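PDB 5F1S: polymeric Immunoglobulin Receptor from Oncorhynchus mykiss, which probably binds polymeric immunoglobulins at mucosal surfaces, its ectodomain being the part that corresponds to secretory component. Local coordinates for residues 139-149 / 190-201; 163-171 / 179-187. All coordinates share one frame; numbering follows the deposited sequence.

Interaction 1 (139-149 / 190-201); sequences YRQHEKRWCRS and DTGWYWCAAGQQ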
loop_
_atom_site.group_PDB
_atom_site.type_symbol
_atom_site.label_atom_id
_atom_site.label_comp_id
_atom_site.label_asym_id
_atom_site.label_seq_id
_atom_site.Cartn_x
_atom_site.Cartn_y
_atom_site.Cartn_z
ATOM N N TYR A 139 -3.995 -10.206 9.223
ATOM C CA TYR A 139 -4.498 -11.365 8.499
ATOM C C TYR A 139 -3.424 -12.394 8.188
ATOM O O TYR A 139 -3.680 -13.356 7.453
ATOM C CB TYR A 139 -5.206 -10.895 7.213
ATOM C CG TYR A 139 -6.461 -10.108 7.574
ATOM C CD1 TYR A 139 -7.603 -10.761 7.972
ATOM C CD2 TYR A 139 -6.483 -8.721 7.578
ATOM C CE1 TYR A 139 -8.738 -10.081 8.339
ATOM C CE2 TYR A 139 -7.606 -8.023 7.952
ATOM C CZ TYR A 139 -8.745 -8.716 8.323
ATOM O OH TYR A 139 -9.884 -8.061 8.708
ATOM N N ARG A 140 -2.223 -12.229 8.737
ATOM C CA ARG A 140 -1.133 -13.135 8.379
ATOM C C ARG A 140 -1.487 -14.598 8.647
ATOM O O ARG A 140 -1.145 -15.483 7.847
ATOM C CB ARG A 140 0.137 -12.733 9.129
ATOM C CG ARG A 140 0.813 -11.537 8.478
ATOM C CD ARG A 140 1.877 -10.906 9.321
ATOM N NE ARG A 140 2.469 -9.785 8.602
ATOM C CZ ARG A 140 3.096 -8.767 9.174
ATOM N NH1 ARG A 140 3.211 -8.714 10.507
ATOM N NH2 ARG A 140 3.582 -7.795 8.408
ATOM N N GLN A 141 -2.146 -14.874 9.760
ATOM C CA GLN A 141 -2.435 -16.252 10.157
ATOM C C GLN A 141 -3.800 -16.746 9.710
ATOM O O GLN A 141 -4.155 -17.879 10.040
ATOM C CB GLN A 141 -2.370 -16.388 11.679
ATOM C CG GLN A 141 -1.130 -15.808 12.325
ATOM C CD GLN A 141 0.124 -16.488 11.834
ATOM O OE1 GLN A 141 0.063 -17.593 11.296
ATOM N NE2 GLN A 141 1.272 -15.826 11.997
ATOM N N HIS A 142 -4.601 -15.926 9.035
ATOM C CA HIS A 142 -5.897 -16.361 8.553
ATOM C C HIS A 142 -5.746 -17.234 7.307
ATOM O O HIS A 142 -4.860 -17.035 6.471
ATOM C CB HIS A 142 -6.777 -15.164 8.184
ATOM C CG HIS A 142 -7.356 -14.421 9.343
ATOM N ND1 HIS A 142 -6.588 -13.840 10.330
ATOM C CD2 HIS A 142 -8.641 -14.113 9.639
ATOM C CE1 HIS A 142 -7.375 -13.210 11.185
ATOM N NE2 HIS A 142 -8.627 -13.371 10.794
ATOM N N GLU A 143 -6.637 -18.208 7.164
ATOM C CA GLU A 143 -6.717 -18.874 5.886
ATOM C C GLU A 143 -7.158 -17.829 4.861
ATOM O O GLU A 143 -7.953 -16.937 5.172
ATOM C CB GLU A 143 -7.697 -20.052 5.931
ATOM C CG GLU A 143 -9.091 -19.677 6.161
ATOM C CD GLU A 143 -9.997 -20.891 6.194
ATOM O OE1 GLU A 143 -9.491 -22.027 6.423
ATOM O OE2 GLU A 143 -11.206 -20.694 5.968
ATOM N N LYS A 144 -6.605 -17.919 3.664
ATOM C CA LYS A 144 -6.965 -17.014 2.575
ATOM C C LYS A 144 -7.905 -17.731 1.615
ATOM O O LYS A 144 -7.791 -18.944 1.419
ATOM C CB LYS A 144 -5.715 -16.572 1.840
ATOM C CG LYS A 144 -4.618 -16.014 2.762
ATOM C CD LYS A 144 -5.161 -14.944 3.658
ATOM C CE LYS A 144 -4.067 -14.225 4.401
ATOM N NZ LYS A 144 -3.167 -15.085 5.263
ATOM N N ARG A 145 -8.809 -16.978 0.971
ATOM C CA ARG A 145 -9.745 -17.625 0.061
ATOM C C ARG A 145 -9.964 -16.823 -1.216
ATOM O O ARG A 145 -9.763 -15.608 -1.269
ATOM C CB ARG A 145 -11.095 -17.909 0.709
ATOM C CG ARG A 145 -11.610 -16.987 1.662
ATOM C CD ARG A 145 -12.787 -17.629 2.461
ATOM N NE ARG A 145 -13.816 -16.623 2.603
ATOM C CZ ARG A 145 -13.793 -15.666 3.525
ATOM N NH1 ARG A 145 -12.813 -15.626 4.403
ATOM N NH2 ARG A 145 -14.763 -14.758 3.580
ATOM N N TRP A 146 -10.297 -17.569 -2.261
ATOM C CA TRP A 146 -10.671 -17.049 -3.571
ATOM C C TRP A 146 -12.054 -17.601 -3.887
ATOM O O TRP A 146 -12.240 -18.826 -3.894
ATOM C CB TRP A 146 -9.648 -17.470 -4.603
ATOM C CG TRP A 146 -9.981 -17.178 -6.031
ATOM C CD1 TRP A 146 -10.364 -18.065 -6.982
ATOM C CD2 TRP A 146 -9.918 -15.891 -6.677
ATOM N NE1 TRP A 146 -10.527 -17.409 -8.213
ATOM C CE2 TRP A 146 -10.281 -16.076 -8.026
ATOM C CE3 TRP A 146 -9.583 -14.609 -6.236
ATOM C CZ2 TRP A 146 -10.308 -15.016 -8.966
ATOM C CZ3 TRP A 146 -9.630 -13.544 -7.172
ATOM C CH2 TRP A 146 -9.981 -13.769 -8.504
ATOM N N CYS A 147 -13.036 -16.711 -4.060
ATOM C CA CYS A 147 -14.428 -17.085 -4.185
ATOM C C CYS A 147 -15.036 -16.409 -5.406
ATOM O O CYS A 147 -14.718 -15.252 -5.725
ATOM C CB CYS A 147 -15.247 -16.682 -2.938
ATOM S SG CYS A 147 -14.366 -17.083 -1.345
ATOM N N ARG A 148 -15.956 -17.108 -6.055
ATOM C CA ARG A 148 -16.738 -16.477 -7.117
ATOM C C ARG A 148 -17.912 -15.741 -6.479
ATOM O O ARG A 148 -18.611 -16.290 -5.632
ATOM C CB ARG A 148 -17.227 -17.516 -8.143
ATOM C CG ARG A 148 -17.922 -16.840 -9.354
ATOM C CD ARG A 148 -17.942 -17.700 -10.600
ATOM N NE ARG A 148 -18.867 -17.122 -11.578
ATOM C CZ ARG A 148 -18.500 -16.434 -12.644
ATOM N NH1 ARG A 148 -17.230 -16.225 -12.899
ATOM N NH2 ARG A 148 -19.403 -15.941 -13.464
ATOM N N SER A 149 -18.135 -14.483 -6.886
ATOM C CA SER A 149 -19.207 -13.690 -6.331
ATOM C C SER A 149 -20.567 -14.368 -6.531
ATOM O O SER A 149 -20.897 -14.860 -7.609
ATOM C CB SER A 149 -19.205 -12.290 -6.980
ATOM O OG SER A 149 -20.215 -11.472 -6.427
ATOM N N ASP A 190 -15.368 -18.395 -16.986
ATOM C CA ASP A 190 -14.752 -17.815 -15.781
ATOM C C ASP A 190 -14.941 -16.295 -15.682
ATOM O O ASP A 190 -14.655 -15.708 -14.620
ATOM C CB ASP A 190 -13.262 -18.103 -15.741
ATOM C CG ASP A 190 -12.942 -19.607 -15.733
ATOM O OD1 ASP A 190 -13.815 -20.389 -15.334
ATOM O OD2 ASP A 190 -11.814 -19.984 -16.121
ATOM N N THR A 191 -15.351 -15.632 -16.760
ATOM C CA THR A 191 -15.559 -14.184 -16.704
ATOM C C THR A 191 -16.504 -13.808 -15.568
ATOM O O THR A 191 -17.545 -14.443 -15.363
ATOM C CB THR A 191 -16.106 -13.669 -18.044
ATOM O OG1 THR A 191 -15.076 -13.802 -19.053
ATOM C CG2 THR A 191 -16.486 -12.256 -17.921
ATOM N N GLY A 192 -16.144 -12.766 -14.828
ATOM C CA GLY A 192 -17.031 -12.212 -13.828
ATOM C C GLY A 192 -16.292 -11.745 -12.572
ATOM O O GLY A 192 -15.060 -11.606 -12.534
ATOM N N TRP A 193 -17.096 -11.505 -11.545
ATOM C CA TRP A 193 -16.628 -10.986 -10.279
ATOM C C TRP A 193 -16.258 -12.095 -9.302
ATOM O O TRP A 193 -16.983 -13.098 -9.165
ATOM C CB TRP A 193 -17.704 -10.116 -9.653
ATOM C CG TRP A 193 -17.824 -8.755 -10.286
ATOM C CD1 TRP A 193 -18.809 -8.316 -11.143
ATOM C CD2 TRP A 193 -16.922 -7.661 -10.105
ATOM N NE1 TRP A 193 -18.551 -7.012 -11.498
ATOM C CE2 TRP A 193 -17.406 -6.586 -10.885
ATOM C CE3 TRP A 193 -15.745 -7.480 -9.364
ATOM C CZ2 TRP A 193 -16.760 -5.344 -10.922
ATOM C CZ3 TRP A 193 -15.101 -6.252 -9.417
ATOM C CH2 TRP A 193 -15.626 -5.192 -10.187
ATOM N N TYR A 194 -15.180 -11.836 -8.567
ATOM C CA TYR A 194 -14.597 -12.740 -7.578
ATOM C C TYR A 194 -14.237 -11.946 -6.334
ATOM O O TYR A 194 -14.198 -10.713 -6.339
ATOM C CB TYR A 194 -13.319 -13.400 -8.099
ATOM C CG TYR A 194 -13.574 -14.350 -9.240
ATOM C CD1 TYR A 194 -13.703 -15.722 -9.001
ATOM C CD2 TYR A 194 -13.727 -13.869 -10.559
ATOM C CE1 TYR A 194 -13.958 -16.597 -10.033
ATOM C CE2 TYR A 194 -13.997 -14.728 -11.606
ATOM C CZ TYR A 194 -14.096 -16.109 -11.335
ATOM O OH TYR A 194 -14.356 -17.012 -12.324
ATOM N N TRP A 195 -13.860 -12.676 -5.290
ATOM C CA TRP A 195 -13.386 -12.095 -4.052
ATOM C C TRP A 195 -12.047 -12.706 -3.670
ATOM O O TRP A 195 -11.899 -13.938 -3.721
ATOM C CB TRP A 195 -14.361 -12.352 -2.909
ATOM C CG TRP A 195 -15.713 -11.822 -3.005
ATOM C CD1 TRP A 195 -16.845 -12.546 -3.206
ATOM C CD2 TRP A 195 -16.114 -10.465 -2.889
ATOM N NE1 TRP A 195 -17.947 -11.716 -3.197
ATOM C CE2 TRP A 195 -17.530 -10.439 -2.973
ATOM C CE3 TRP A 195 -15.438 -9.271 -2.681
ATOM C CZ2 TRP A 195 -18.256 -9.264 -2.916
ATOM C CZ3 TRP A 195 -16.196 -8.077 -2.584
ATOM C CH2 TRP A 195 -17.574 -8.099 -2.691
ATOM N N CYS A 196 -11.090 -11.845 -3.291
ATOM C CA CYS A 196 -9.982 -12.200 -2.402
ATOM C C CYS A 196 -10.498 -11.977 -0.994
ATOM O O CYS A 196 -11.025 -10.912 -0.708
ATOM C CB CYS A 196 -8.739 -11.304 -2.614
ATOM S SG CYS A 196 -7.956 -11.357 -4.173
ATOM N N ALA A 197 -10.328 -12.946 -0.085
ATOM C CA ALA A 197 -10.926 -12.741 1.225
ATOM C C ALA A 197 -10.084 -13.413 2.302
ATOM O O ALA A 197 -9.308 -14.325 2.035
ATOM C CB ALA A 197 -12.374 -13.274 1.361
ATOM N N ALA A 198 -10.183 -12.850 3.489
ATOM C CA ALA A 198 -9.551 -13.401 4.687
ATOM C C ALA A 198 -10.396 -12.948 5.862
ATOM O O ALA A 198 -10.811 -11.788 5.924
ATOM C CB ALA A 198 -8.095 -12.960 4.821
ATOM N N GLY A 199 -10.700 -13.862 6.777
ATOM C CA GLY A 199 -11.637 -13.449 7.811
ATOM C C GLY A 199 -12.921 -12.914 7.214
ATOM O O GLY A 199 -13.470 -13.472 6.262
ATOM N N GLN A 200 -13.408 -11.805 7.771
ATOM C CA GLN A 200 -14.635 -11.194 7.307
ATOM C C GLN A 200 -14.366 -10.036 6.353
ATOM O O GLN A 200 -15.257 -9.222 6.116
ATOM C CB GLN A 200 -15.478 -10.727 8.492
ATOM C CG GLN A 200 -16.143 -11.868 9.264
ATOM C CD GLN A 200 -16.624 -11.423 10.635
ATOM O OE1 GLN A 200 -16.249 -10.349 11.122
ATOM N NE2 GLN A 200 -17.449 -12.249 11.268
ATOM N N GLN A 201 -13.156 -9.934 5.827
ATOM C CA GLN A 201 -12.833 -8.853 4.903
ATOM C C GLN A 201 -12.657 -9.417 3.506
ATOM O O GLN A 201 -12.239 -10.561 3.336
ATOM C CB GLN A 201 -11.550 -8.123 5.296
ATOM C CG GLN A 201 -11.588 -7.387 6.601
ATOM C CD GLN A 201 -12.801 -6.616 6.767
ATOM O OE1 GLN A 201 -13.184 -5.817 5.898
ATOM N NE2 GLN A 201 -13.479 -6.857 7.885
HETATM O O HOH W 1 -12.140 -10.021 9.785
HETATM O O HOH W 2 -9.905 -16.464 6.697
#
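D190 O takes a weak bond from R148 NH1 and a stronger one from Y194 OH (2.7 Å), on a lone pair. R148 is extended, its CG turned away from its own N (chi1 -174°), and its guanidinium grips T191 O end-on, in its own plane, with R148 NH1 (3.1 Å) and R148 NH2 (3.0 Å). Both come from one face of the carbonyl plane, NH1 well above it and NH2 tilted 22° from it. At G192 a CB would run into R148 NH2, and W193 O receives S149 N. The Y194 ring lies slid against the six-membered ring of W146, planes 6° apart, with Y194 CB over its face. On the other face of the sheet, W195 pairs with C147 (W195 N to C147 O 2.7 Å), itself disulfide-bonded to C155. W146 and Y194 lie in the core of an immunoglobulin V-type sandwich: W146, the tryptophan of strand C, stands beside C196 of strand F, whose SG meets the ring at its edge. A197 CB sits under the centre of the R145 guanidinium, which hooks G199 O with NH1 (2.9 Å) and NH2 (3.2 Å). A198 CB nestles between K144 CD and Y139 CD1; a water links G199 N to E143 O.

Interaction 2 (163-171 / 179-187); sequences RYEDQAVEI and FTVTLKGLA
The D-E hairpin of the second immunoglobulin V-type domain makes this contact, with strand 169-173 antiparallel to 178-183. E170 and T182 form the hydrogen-bonded pair, T182 N reaching E170 O at 2.7 Å, and a water bridges E170 O to the hydroxyls of T180 and T182. Beyond the strand, K184 N gives A168 O a straight bond (2.8 Å, 171°). The K184 chain, bent at chi2 and chi3, passes alongside A168 and Q167 to bring NZ to D166 O (2.9 Å) and into a salt bridge with E165 OE1 (3.0 Å), met on the anti side, 29° out of the carboxylate plane. A methionine in its place would probably leave the E165 carboxylate without its charged mate and D166 O without this donor. D166 shapes the turn that K184 clasps, its OD1 accepting A168 N and V169 N in an Asx motif. On the inward face V169 CG1 meets V181 CG1 at 3.9 Å, V169 CG2 lies beside L183 CD2, and I171 CG2 rests against F179 CD1. V169 and I171 pack on L156 of strand 156-157, while strand 129-135 flanks 178-183 on its far edge and W146 of strand 144-148 lies across from I171, V181 and L183.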
loop_
_atom_site.group_PDB
_atom_site.type_symbol
_atom_site.label_atom_id
_atom_site.label_comp_id
_atom_site.label_asym_id
_atom_site.label_seq_id
_atom_site.Cartn_x
_atom_site.Cartn_y
_atom_site.Cartn_z
ATOM N N ARG A 163 -1.192 -22.734 1.046
ATOM C CA ARG A 163 -1.204 -23.276 -0.307
ATOM C C ARG A 163 -2.549 -23.886 -0.640
ATOM O O ARG A 163 -3.223 -24.462 0.224
ATOM C CB ARG A 163 -0.086 -24.327 -0.513
ATOM C CG ARG A 163 1.274 -23.668 -0.500
ATOM C CD ARG A 163 2.432 -24.512 -1.007
ATOM N NE ARG A 163 3.651 -23.694 -1.026
ATOM C CZ ARG A 163 4.876 -24.159 -1.251
ATOM N NH1 ARG A 163 5.066 -25.451 -1.483
ATOM N NH2 ARG A 163 5.915 -23.330 -1.240
ATOM N N TYR A 164 -2.947 -23.725 -1.901
ATOM C CA TYR A 164 -4.093 -24.415 -2.471
ATOM C C TYR A 164 -3.730 -24.702 -3.908
ATOM O O TYR A 164 -3.156 -23.849 -4.593
ATOM C CB TYR A 164 -5.404 -23.613 -2.423
ATOM C CG TYR A 164 -6.506 -24.342 -3.170
ATOM C CD1 TYR A 164 -7.399 -25.169 -2.487
ATOM C CD2 TYR A 164 -6.622 -24.246 -4.556
ATOM C CE1 TYR A 164 -8.379 -25.875 -3.152
ATOM C CE2 TYR A 164 -7.583 -24.964 -5.236
ATOM C CZ TYR A 164 -8.462 -25.781 -4.530
ATOM O OH TYR A 164 -9.436 -26.483 -5.192
ATOM N N GLU A 165 -4.037 -25.906 -4.370
ATOM C CA GLU A 165 -3.773 -26.192 -5.772
ATOM C C GLU A 165 -4.727 -27.274 -6.249
ATOM O O GLU A 165 -4.910 -28.284 -5.565
ATOM C CB GLU A 165 -2.320 -26.607 -5.997
ATOM C CG GLU A 165 -2.027 -26.916 -7.463
ATOM C CD GLU A 165 -0.559 -26.733 -7.874
ATOM O OE1 GLU A 165 -0.306 -26.066 -8.917
ATOM O OE2 GLU A 165 0.330 -27.282 -7.182
ATOM N N ASP A 166 -5.368 -27.020 -7.386
ATOM C CA ASP A 166 -6.105 -28.042 -8.127
ATOM C C ASP A 166 -5.768 -27.856 -9.604
ATOM O O ASP A 166 -4.778 -27.213 -9.964
ATOM C CB ASP A 166 -7.610 -28.011 -7.805
ATOM C CG ASP A 166 -8.311 -26.762 -8.308
ATOM O OD1 ASP A 166 -7.778 -26.130 -9.212
ATOM O OD2 ASP A 166 -9.403 -26.431 -7.783
ATOM N N GLN A 167 -6.552 -28.476 -10.488
ATOM C CA GLN A 167 -6.207 -28.461 -11.907
ATOM C C GLN A 167 -6.278 -27.059 -12.494
ATOM O O GLN A 167 -5.561 -26.747 -13.450
ATOM C CB GLN A 167 -7.154 -29.377 -12.684
ATOM C CG GLN A 167 -6.867 -30.840 -12.543
ATOM C CD GLN A 167 -7.791 -31.633 -13.425
ATOM O OE1 GLN A 167 -8.917 -31.953 -13.035
ATOM N NE2 GLN A 167 -7.344 -31.910 -14.648
ATOM N N ALA A 168 -7.128 -26.217 -11.933
ATOM C CA ALA A 168 -7.455 -24.919 -12.516
ATOM C C ALA A 168 -6.816 -23.730 -11.810
ATOM O O ALA A 168 -6.592 -22.689 -12.445
ATOM C CB ALA A 168 -8.967 -24.719 -12.488
ATOM N N VAL A 169 -6.540 -23.848 -10.515
ATOM C CA VAL A 169 -6.218 -22.689 -9.690
ATOM C C VAL A 169 -5.118 -23.062 -8.712
ATOM O O VAL A 169 -5.165 -24.135 -8.104
ATOM C CB VAL A 169 -7.465 -22.197 -8.931
ATOM C CG1 VAL A 169 -7.091 -21.052 -7.968
ATOM C CG2 VAL A 169 -8.574 -21.774 -9.918
ATOM N N GLU A 170 -4.144 -22.167 -8.548
ATOM C CA GLU A 170 -3.181 -22.259 -7.459
ATOM C C GLU A 170 -3.237 -20.983 -6.618
ATOM O O GLU A 170 -3.324 -19.868 -7.153
ATOM C CB GLU A 170 -1.773 -22.484 -7.979
ATOM C CG GLU A 170 -0.704 -22.535 -6.846
ATOM C CD GLU A 170 0.722 -22.568 -7.355
ATOM O OE1 GLU A 170 0.914 -22.844 -8.558
ATOM O OE2 GLU A 170 1.652 -22.308 -6.548
ATOM N N ILE A 171 -3.226 -21.149 -5.299
ATOM C CA ILE A 171 -3.076 -20.022 -4.391
ATOM C C ILE A 171 -1.791 -20.218 -3.608
ATOM O O ILE A 171 -1.539 -21.319 -3.093
ATOM C CB ILE A 171 -4.278 -19.885 -3.447
ATOM C CG1 ILE A 171 -5.598 -19.887 -4.218
ATOM C CG2 ILE A 171 -4.119 -18.613 -2.603
ATOM C CD1 ILE A 171 -6.867 -19.964 -3.330
ATOM N N PHE A 179 -1.154 -12.772 -1.028
ATOM C CA PHE A 179 -1.309 -14.098 -1.610
ATOM C C PHE A 179 -1.677 -13.944 -3.067
ATOM O O PHE A 179 -2.362 -12.995 -3.434
ATOM C CB PHE A 179 -2.335 -14.965 -0.810
ATOM C CG PHE A 179 -3.774 -14.443 -0.746
ATOM C CD1 PHE A 179 -4.751 -14.938 -1.601
ATOM C CD2 PHE A 179 -4.161 -13.567 0.233
ATOM C CE1 PHE A 179 -6.061 -14.525 -1.506
ATOM C CE2 PHE A 179 -5.481 -13.146 0.345
ATOM C CZ PHE A 179 -6.438 -13.635 -0.523
ATOM N N THR A 180 -1.117 -14.800 -3.906
ATOM C CA THR A 180 -1.364 -14.754 -5.344
ATOM C C THR A 180 -2.300 -15.885 -5.717
ATOM O O THR A 180 -2.176 -17.004 -5.210
ATOM C CB THR A 180 -0.069 -14.877 -6.146
ATOM O OG1 THR A 180 0.586 -16.102 -5.797
ATOM C CG2 THR A 180 0.859 -13.727 -5.809
ATOM N N VAL A 181 -3.220 -15.592 -6.623
ATOM C CA VAL A 181 -4.173 -16.568 -7.130
ATOM C C VAL A 181 -3.840 -16.708 -8.607
ATOM O O VAL A 181 -3.916 -15.733 -9.360
ATOM C CB VAL A 181 -5.639 -16.147 -6.915
ATOM C CG1 VAL A 181 -6.628 -17.199 -7.473
ATOM C CG2 VAL A 181 -5.949 -15.882 -5.454
ATOM N N THR A 182 -3.429 -17.900 -9.025
ATOM C CA THR A 182 -3.128 -18.144 -10.429
ATOM C C THR A 182 -4.265 -18.951 -11.031
ATOM O O THR A 182 -4.555 -20.053 -10.562
ATOM C CB THR A 182 -1.789 -18.873 -10.597
ATOM O OG1 THR A 182 -0.754 -18.041 -10.093
ATOM C CG2 THR A 182 -1.509 -19.131 -12.075
ATOM N N LEU A 183 -4.941 -18.368 -12.026
ATOM C CA LEU A 183 -5.941 -19.053 -12.836
ATOM C C LEU A 183 -5.190 -19.656 -14.017
ATOM O O LEU A 183 -4.677 -18.928 -14.869
ATOM C CB LEU A 183 -7.021 -18.078 -13.295
ATOM C CG LEU A 183 -7.560 -17.205 -12.152
ATOM C CD1 LEU A 183 -8.699 -16.299 -12.626
ATOM C CD2 LEU A 183 -8.074 -18.030 -11.078
ATOM N N LYS A 184 -5.076 -20.989 -14.031
ATOM C CA LYS A 184 -4.057 -21.641 -14.839
ATOM C C LYS A 184 -4.450 -21.734 -16.303
ATOM O O LYS A 184 -3.570 -21.673 -17.179
ATOM C CB LYS A 184 -3.778 -23.034 -14.278
ATOM C CG LYS A 184 -2.669 -23.033 -13.253
ATOM C CD LYS A 184 -2.943 -23.975 -12.086
ATOM C CE LYS A 184 -2.645 -25.392 -12.395
ATOM N NZ LYS A 184 -2.332 -26.140 -11.137
ATOM N N GLY A 185 -5.739 -21.873 -16.592
ATOM C CA GLY A 185 -6.169 -21.942 -17.975
ATOM C C GLY A 185 -7.589 -21.446 -18.153
ATOM O O GLY A 185 -8.561 -22.193 -18.006
ATOM N N LEU A 186 -7.705 -20.170 -18.491
ATOM C CA LEU A 186 -8.995 -19.488 -18.460
ATOM C C LEU A 186 -9.985 -20.110 -19.432
ATOM O O LEU A 186 -9.643 -20.435 -20.564
ATOM C CB LEU A 186 -8.794 -18.009 -18.807
ATOM C CG LEU A 186 -8.023 -17.175 -17.762
ATOM C CD1 LEU A 186 -7.559 -15.891 -18.357
ATOM C CD2 LEU A 186 -8.858 -16.886 -16.496
ATOM N N ALA A 187 -11.220 -20.251 -18.983
ATOM C CA ALA A 187 -12.342 -20.593 -19.838
ATOM C C ALA A 187 -13.300 -19.412 -19.841
ATOM O O ALA A 187 -13.368 -18.650 -18.872
ATOM C CB ALA A 187 -13.045 -21.856 -19.342
HETATM O O HOH W 3 -7.879 -21.742 -14.713
HETATM O O HOH W 4 -0.431 -18.499 -7.240
#

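Overall arrangement
Interactions 1 and 2 belong to the two facing sheets of one immunoglobulin sandwich, their centres about 13 Å apart, and meet through its hydrophobic core. W146 from interaction 1 is the main go-between: its CD2 lies 3.6 Å from V181 CG1, and its NE1 3.8 Å from L183 CD2. Further along, K144 CG packs on F179 CD2 at 3.5 Å. The disulfide from C196 to C133 ties the sheets covalently, since C133 belongs to strand 129-135, the neighbour of 178-183. In sequence, interaction 2 is nested within the loop that interaction 1 closes, and strand 178-183 is followed in the chain by strand 192-198, the 184-191 connection crossing from one sheet to the other.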